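Local coordinates for protein phenylalanine--tRNA ligase beta subunit (Bacteroides fragilis, PDB 3IG2) that forms the beta half of the tetrameric synthetase that uses ATP to attach phenylalanine to tRNA(Phe), here as its core domain, at residues N76-R79 / D83-F86; T135-L140 / Y168-T173; I147-R150 / D154-S157. All blocks are in the same frame, centred on the assembly; numbering follows the deposited sequence.

How the contacts relate
All three contacts lie in the core domain of the beta subunit. From the N terminus, contact 1 comes first. It closes the short loop between helix 66-75 and strand 85-95 of the large mixed sheet. Contact 2 opens after contact 1 is complete. It joins the start of helix 134-150 to strand 171-175 of the same sheet and encloses a long loop. Contact 3 lies within that loop. It folds the segment after helix 134-150 back on the last turn of that helix, just before strand 159-163. Contacts 2 and 3 therefore hold opposite ends of one helix. Their centres are about 18 Å apart, and none of the three contacts touch each other.

Contact 1 of 3, residues N76-R79 / D83-F86; sequences NANR and DLKF
N76 meets both L84 and F86 where the chain passes from helix 66-75 into strand 85-95. This helix-to-strand connection belongs to the catalytic-like module of the beta subunit, which is probably built on the class II synthetase fold. N76 is the first residue to leave helical geometry, and its side chain starts toward the strand. Its CB lies 3.6 Å from L84 CD1. The same CB sits in the plane of the F86 ring, at the edge. N76 CG comes 3.7 Å from F86 CZ, and the amide plane is turned 66° from the ring plane. The next contact along the segment comes from N78. Its CG is placed between the backbone N and the carbonyl carbon (chi1 56°), which turns the amide to L84. There N78 OD1 lies 3.8 Å from L84 CD2, a van der Waals contact only. L84 thus meets N76 CB with CD1 and N78 OD1 with CD2, while both methyls also lie near N76 O. W118 of strand 109-121 and I25 also pack on F86. One face of the F86 ring is met by L84 CB, 4.1 Å above its plane and offset toward the rim.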
# COMPACT_ATOMS: atom_id res chain seq x y z
N ASN B 76 -5.83 20.85 -13.21
CA ASN B 76 -5.22 20.17 -12.06
C ASN B 76 -3.70 20.12 -12.11
O ASN B 76 -3.06 19.24 -11.50
CB ASN B 76 -5.76 18.75 -11.88
CG ASN B 76 -7.05 18.70 -11.09
OD1 ASN B 76 -8.15 18.85 -11.64
ND2 ASN B 76 -6.92 18.48 -9.78
N ALA B 77 -3.11 21.07 -12.83
CA ALA B 77 -1.68 21.15 -12.92
C ALA B 77 -1.14 21.34 -11.49
O ALA B 77 -1.78 21.99 -10.65
CB ALA B 77 -1.26 22.29 -13.85
N ASN B 78 -0.01 20.70 -11.21
CA ASN B 78 0.63 20.81 -9.90
C ASN B 78 2.14 20.86 -10.05
O ASN B 78 2.67 20.66 -11.15
CB ASN B 78 0.20 19.65 -8.98
CG ASN B 78 0.49 18.29 -9.58
OD1 ASN B 78 -0.37 17.72 -10.25
ND2 ASN B 78 1.70 17.78 -9.37
N ARG B 79 2.83 21.14 -8.94
CA ARG B 79 4.29 21.21 -8.92
C ARG B 79 4.85 19.97 -8.22
O ARG B 79 6.06 19.72 -8.24
CB ARG B 79 4.75 22.47 -8.20
CG ARG B 79 4.63 23.75 -9.00
CD ARG B 79 5.55 24.83 -8.45
NE ARG B 79 5.17 25.23 -7.09
CZ ARG B 79 5.94 25.91 -6.25
NH1 ARG B 79 7.17 26.29 -6.58
NH2 ARG B 79 5.47 26.22 -5.05
N ASP B 83 1.43 11.53 -10.68
CA ASP B 83 0.53 11.29 -11.79
C ASP B 83 -0.88 11.67 -11.34
O ASP B 83 -1.24 11.45 -10.19
CB ASP B 83 0.57 9.80 -12.17
CG ASP B 83 1.92 9.35 -12.74
OD1 ASP B 83 2.66 10.17 -13.34
OD2 ASP B 83 2.26 8.16 -12.59
N LEU B 84 -1.67 12.24 -12.25
CA LEU B 84 -3.09 12.40 -12.01
C LEU B 84 -3.77 11.15 -12.52
O LEU B 84 -3.47 10.69 -13.61
CB LEU B 84 -3.63 13.59 -12.78
CG LEU B 84 -3.09 14.96 -12.42
CD1 LEU B 84 -3.88 15.96 -13.24
CD2 LEU B 84 -3.23 15.25 -10.90
N LYS B 85 -4.69 10.62 -11.72
CA LYS B 85 -5.53 9.50 -12.12
C LYS B 85 -6.97 9.80 -11.84
O LYS B 85 -7.39 9.87 -10.68
CB LYS B 85 -5.12 8.22 -11.39
CG LYS B 85 -3.68 7.86 -11.62
CD LYS B 85 -3.44 6.40 -11.34
CE LYS B 85 -3.05 6.20 -9.93
NZ LYS B 85 -1.60 6.39 -9.83
N PHE B 86 -7.74 9.96 -12.93
CA PHE B 86 -9.11 10.37 -12.85
C PHE B 86 -10.05 9.35 -13.47
O PHE B 86 -9.68 8.63 -14.40
CB PHE B 86 -9.31 11.68 -13.62
CG PHE B 86 -8.63 12.87 -13.01
CD1 PHE B 86 -8.52 13.01 -11.63
CD2 PHE B 86 -8.13 13.87 -13.82
CE1 PHE B 86 -7.90 14.15 -11.07
CE2 PHE B 86 -7.53 15.01 -13.29
CZ PHE B 86 -7.40 15.14 -11.91

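Contact 2 of 3, residues T135-L140 / Y168-T173; sequences TSVYEL and YSTALT
V137 faces T170 and L172 with one methyl for each. This is helix-on-sheet packing, with helix 134-150 lying against the mixed sheet of the class II-like core domain. The backbones come closest at V137 and A171, with their CA atoms 7.0 Å apart. A171 itself points away from the helix, and its two neighbours make the contact. V137 CG1 is anti to the backbone N (chi1 180°), and this sends it toward L172. It lies 4.0 Å from L172 CD1 and 4.1 Å from L172 CG, so it rests on the end of the leucine. The valine meets both L172 and T170 at a slant, neither alongside nor squarely across. The other methyl, V137 CG2, turns to T170 and lies 4.0 Å from the carbonyl O of T170. All these contacts are apolar or van der Waals; no hydrogen bond joins the segments directly. T170 splits its two branches between different jobs. Its OG1 is hydrogen-bonded to E133 OE1, which also bonds S169 OG. E133 OE1 thus bridges the two hydroxyls at the corner where the chain turns, which would steady it. V187 of strand 181-188 also packs on V137, and V160 and F185 pack on L172. The methyl of T170 is left for the helix: T170 CG2 lies 4.2 Å from V137 CG2.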
# COMPACT_ATOMS: atom_id res chain seq x y z
N THR B 135 4.70 0.43 -23.54
CA THR B 135 4.65 0.18 -22.10
C THR B 135 3.53 0.99 -21.41
O THR B 135 2.99 0.55 -20.39
CB THR B 135 6.04 0.34 -21.40
OG1 THR B 135 5.88 0.18 -19.98
CG2 THR B 135 6.65 1.67 -21.68
N SER B 136 3.17 2.14 -21.98
CA SER B 136 2.04 2.94 -21.45
C SER B 136 0.67 2.27 -21.65
O SER B 136 -0.18 2.30 -20.74
CB SER B 136 2.04 4.34 -22.06
OG SER B 136 3.33 4.91 -22.03
N VAL B 137 0.44 1.67 -22.83
CA VAL B 137 -0.82 0.96 -23.12
C VAL B 137 -0.97 -0.29 -22.18
O VAL B 137 -2.09 -0.66 -21.78
CB VAL B 137 -0.95 0.58 -24.63
CG1 VAL B 137 -2.25 -0.14 -24.91
CG2 VAL B 137 -0.85 1.82 -25.51
N TYR B 138 0.20 -0.92 -21.81
CA TYR B 138 0.30 -2.14 -20.92
C TYR B 138 -0.06 -1.78 -19.45
O TYR B 138 -0.49 -2.78 -18.82
CB TYR B 138 1.69 -2.86 -21.00
N GLU B 139 0.32 -0.51 -18.94
CA GLU B 139 0.02 -0.07 -17.62
C GLU B 139 -1.47 0.24 -17.46
O GLU B 139 -2.15 -0.11 -16.45
CB GLU B 139 0.81 1.23 -17.22
CG GLU B 139 0.47 1.87 -15.93
CD GLU B 139 0.60 0.93 -14.72
OE1 GLU B 139 -0.43 0.52 -14.14
OE2 GLU B 139 1.71 0.59 -14.36
N LEU B 140 -2.03 0.88 -18.48
CA LEU B 140 -3.44 1.23 -18.49
C LEU B 140 -4.32 -0.03 -18.69
O LEU B 140 -5.52 -0.20 -18.16
CB LEU B 140 -3.77 2.29 -19.58
CG LEU B 140 -5.22 2.83 -19.57
CD1 LEU B 140 -5.42 3.48 -18.31
CD2 LEU B 140 -5.52 3.83 -20.70
N TYR B 168 -6.14 8.70 -30.51
CA TYR B 168 -5.02 7.90 -30.03
C TYR B 168 -3.90 7.76 -31.03
O TYR B 168 -4.13 7.47 -32.21
CB TYR B 168 -5.47 6.48 -29.70
CG TYR B 168 -6.63 6.36 -28.71
CD1 TYR B 168 -6.44 6.55 -27.34
CD2 TYR B 168 -7.90 6.04 -29.17
CE1 TYR B 168 -7.51 6.42 -26.45
CE2 TYR B 168 -8.97 5.92 -28.29
CZ TYR B 168 -8.76 6.09 -26.94
OH TYR B 168 -9.84 5.96 -26.10
N SER B 169 -2.66 7.91 -30.57
CA SER B 169 -1.51 7.57 -31.44
C SER B 169 -1.43 6.04 -31.50
O SER B 169 -1.25 5.48 -32.58
CB SER B 169 -0.22 8.18 -30.93
OG SER B 169 -0.18 8.13 -29.51
N THR B 170 -1.60 5.40 -30.35
CA THR B 170 -1.56 3.94 -30.20
C THR B 170 -2.71 3.51 -29.26
O THR B 170 -2.87 4.08 -28.17
CB THR B 170 -0.22 3.48 -29.61
OG1 THR B 170 0.86 4.03 -30.39
CG2 THR B 170 -0.09 1.96 -29.60
N ALA B 171 -3.49 2.51 -29.68
CA ALA B 171 -4.66 2.10 -28.91
C ALA B 171 -5.07 0.67 -29.12
O ALA B 171 -4.74 0.08 -30.14
CB ALA B 171 -5.84 3.01 -29.22
N LEU B 172 -5.85 0.15 -28.18
CA LEU B 172 -6.49 -1.16 -28.31
C LEU B 172 -7.98 -1.01 -28.21
O LEU B 172 -8.48 -0.19 -27.43
CB LEU B 172 -6.00 -2.12 -27.23
CG LEU B 172 -4.54 -2.57 -27.31
CD1 LEU B 172 -4.15 -3.44 -26.12
CD2 LEU B 172 -4.27 -3.29 -28.63
N THR B 173 -8.70 -1.81 -28.99
CA THR B 173 -10.16 -1.91 -28.84
C THR B 173 -10.49 -3.27 -28.25
O THR B 173 -9.81 -4.26 -28.54
CB THR B 173 -10.90 -1.77 -30.16
OG1 THR B 173 -10.47 -2.81 -31.06
CG2 THR B 173 -10.60 -0.41 -30.79

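Contact 3 of 3, residues I147-R150 / D154-S157; sequences IFKR and DLHS
L155 reaches back to F148 and K149 at the end of helix 134-150. The arrangement is a helix end followed by a short 3-10 turn, residues 155-157, before strand 159-163. From CB, the L155 side chain starts neither toward nor away from the helix. CG then forks, and its two methyls make the whole contact. CD1 lies 3.7 Å from F148 CB and 4.1 Å from F148 CD2. It sits at the edge of the F148 ring, near its plane, and not over a face. CD2 turns to the lysine and lies 4.0 Å from K149 CE. The K149 chain is extended beyond CG and crosses the leucine at about a right angle. Its NZ runs on to a salt bridge with E40 of a neighbouring subunit, another copy of this protein. L155 has unusual torsions: with chi2 at 15°, CD1 nearly eclipses CA, which suggests strain or an uncertain fit. F148 is buried, with L153, L158 and L207 also packing on it. The 3-10 turn is closed on D154 O, which accepts two bonds. S157 N is 3.0 Å from D154 O. S157 OG approaches the same D154 O at 2.7 Å, in the carbonyl plane, with a C=O...OG angle of 152°.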
# COMPACT_ATOMS: atom_id res chain seq x y z
N ILE B 147 -11.02 -3.97 -13.91
CA ILE B 147 -12.41 -3.56 -14.03
C ILE B 147 -13.22 -4.69 -14.66
O ILE B 147 -14.27 -5.07 -14.12
CB ILE B 147 -12.59 -2.25 -14.82
CG1 ILE B 147 -12.08 -1.08 -14.00
CG2 ILE B 147 -14.06 -2.00 -15.08
CD1 ILE B 147 -11.87 0.17 -14.80
N PHE B 148 -12.74 -5.23 -15.77
CA PHE B 148 -13.44 -6.35 -16.39
C PHE B 148 -13.65 -7.52 -15.41
O PHE B 148 -14.75 -8.07 -15.35
CB PHE B 148 -12.74 -6.85 -17.65
CG PHE B 148 -12.79 -5.88 -18.80
CD1 PHE B 148 -13.71 -4.82 -18.82
CD2 PHE B 148 -11.96 -6.04 -19.88
CE1 PHE B 148 -13.78 -3.97 -19.88
CE2 PHE B 148 -12.01 -5.17 -20.95
CZ PHE B 148 -12.94 -4.13 -20.95
N LYS B 149 -12.62 -7.89 -14.67
CA LYS B 149 -12.71 -8.97 -13.69
C LYS B 149 -13.76 -8.66 -12.63
O LYS B 149 -14.52 -9.56 -12.22
CB LYS B 149 -11.36 -9.19 -13.01
CG LYS B 149 -10.37 -9.86 -13.91
CD LYS B 149 -9.02 -10.04 -13.22
CE LYS B 149 -8.20 -11.08 -13.96
NZ LYS B 149 -6.81 -11.22 -13.41
N ARG B 150 -13.80 -7.39 -12.21
CA ARG B 150 -14.73 -6.93 -11.20
C ARG B 150 -16.16 -7.09 -11.72
O ARG B 150 -17.07 -7.39 -10.95
CB ARG B 150 -14.43 -5.48 -10.82
CG ARG B 150 -15.16 -4.95 -9.59
CD ARG B 150 -15.62 -6.08 -8.70
NE ARG B 150 -15.22 -5.88 -7.32
CZ ARG B 150 -15.64 -6.63 -6.31
NH1 ARG B 150 -16.45 -7.66 -6.54
NH2 ARG B 150 -15.24 -6.36 -5.08
N ASP B 154 -15.71 -12.38 -18.86
CA ASP B 154 -14.84 -13.49 -19.20
C ASP B 154 -13.83 -13.00 -20.25
O ASP B 154 -14.18 -12.83 -21.41
CB ASP B 154 -15.69 -14.65 -19.71
CG ASP B 154 -14.87 -15.78 -20.32
OD1 ASP B 154 -13.68 -15.95 -19.95
OD2 ASP B 154 -15.44 -16.50 -21.17
N LEU B 155 -12.60 -12.77 -19.82
CA LEU B 155 -11.55 -12.21 -20.68
C LEU B 155 -11.31 -12.97 -22.00
O LEU B 155 -11.05 -12.38 -23.06
CB LEU B 155 -10.25 -12.10 -19.88
CG LEU B 155 -9.83 -10.86 -19.09
CD1 LEU B 155 -10.91 -9.83 -18.83
CD2 LEU B 155 -9.14 -11.30 -17.80
N HIS B 156 -11.40 -14.29 -21.95
CA HIS B 156 -11.08 -15.10 -23.12
C HIS B 156 -12.20 -15.04 -24.15
O HIS B 156 -12.03 -15.47 -25.29
CB HIS B 156 -10.71 -16.53 -22.71
CG HIS B 156 -9.81 -16.58 -21.51
ND1 HIS B 156 -10.11 -17.32 -20.39
CD2 HIS B 156 -8.65 -15.94 -21.24
CE1 HIS B 156 -9.16 -17.15 -19.48
NE2 HIS B 156 -8.26 -16.32 -19.98
N SER B 157 -13.34 -14.47 -23.76
CA SER B 157 -14.43 -14.24 -24.69
C SER B 157 -14.24 -12.97 -25.55
O SER B 157 -15.01 -12.73 -26.48
CB SER B 157 -15.78 -14.18 -23.95
OG SER B 157 -16.01 -12.90 -23.37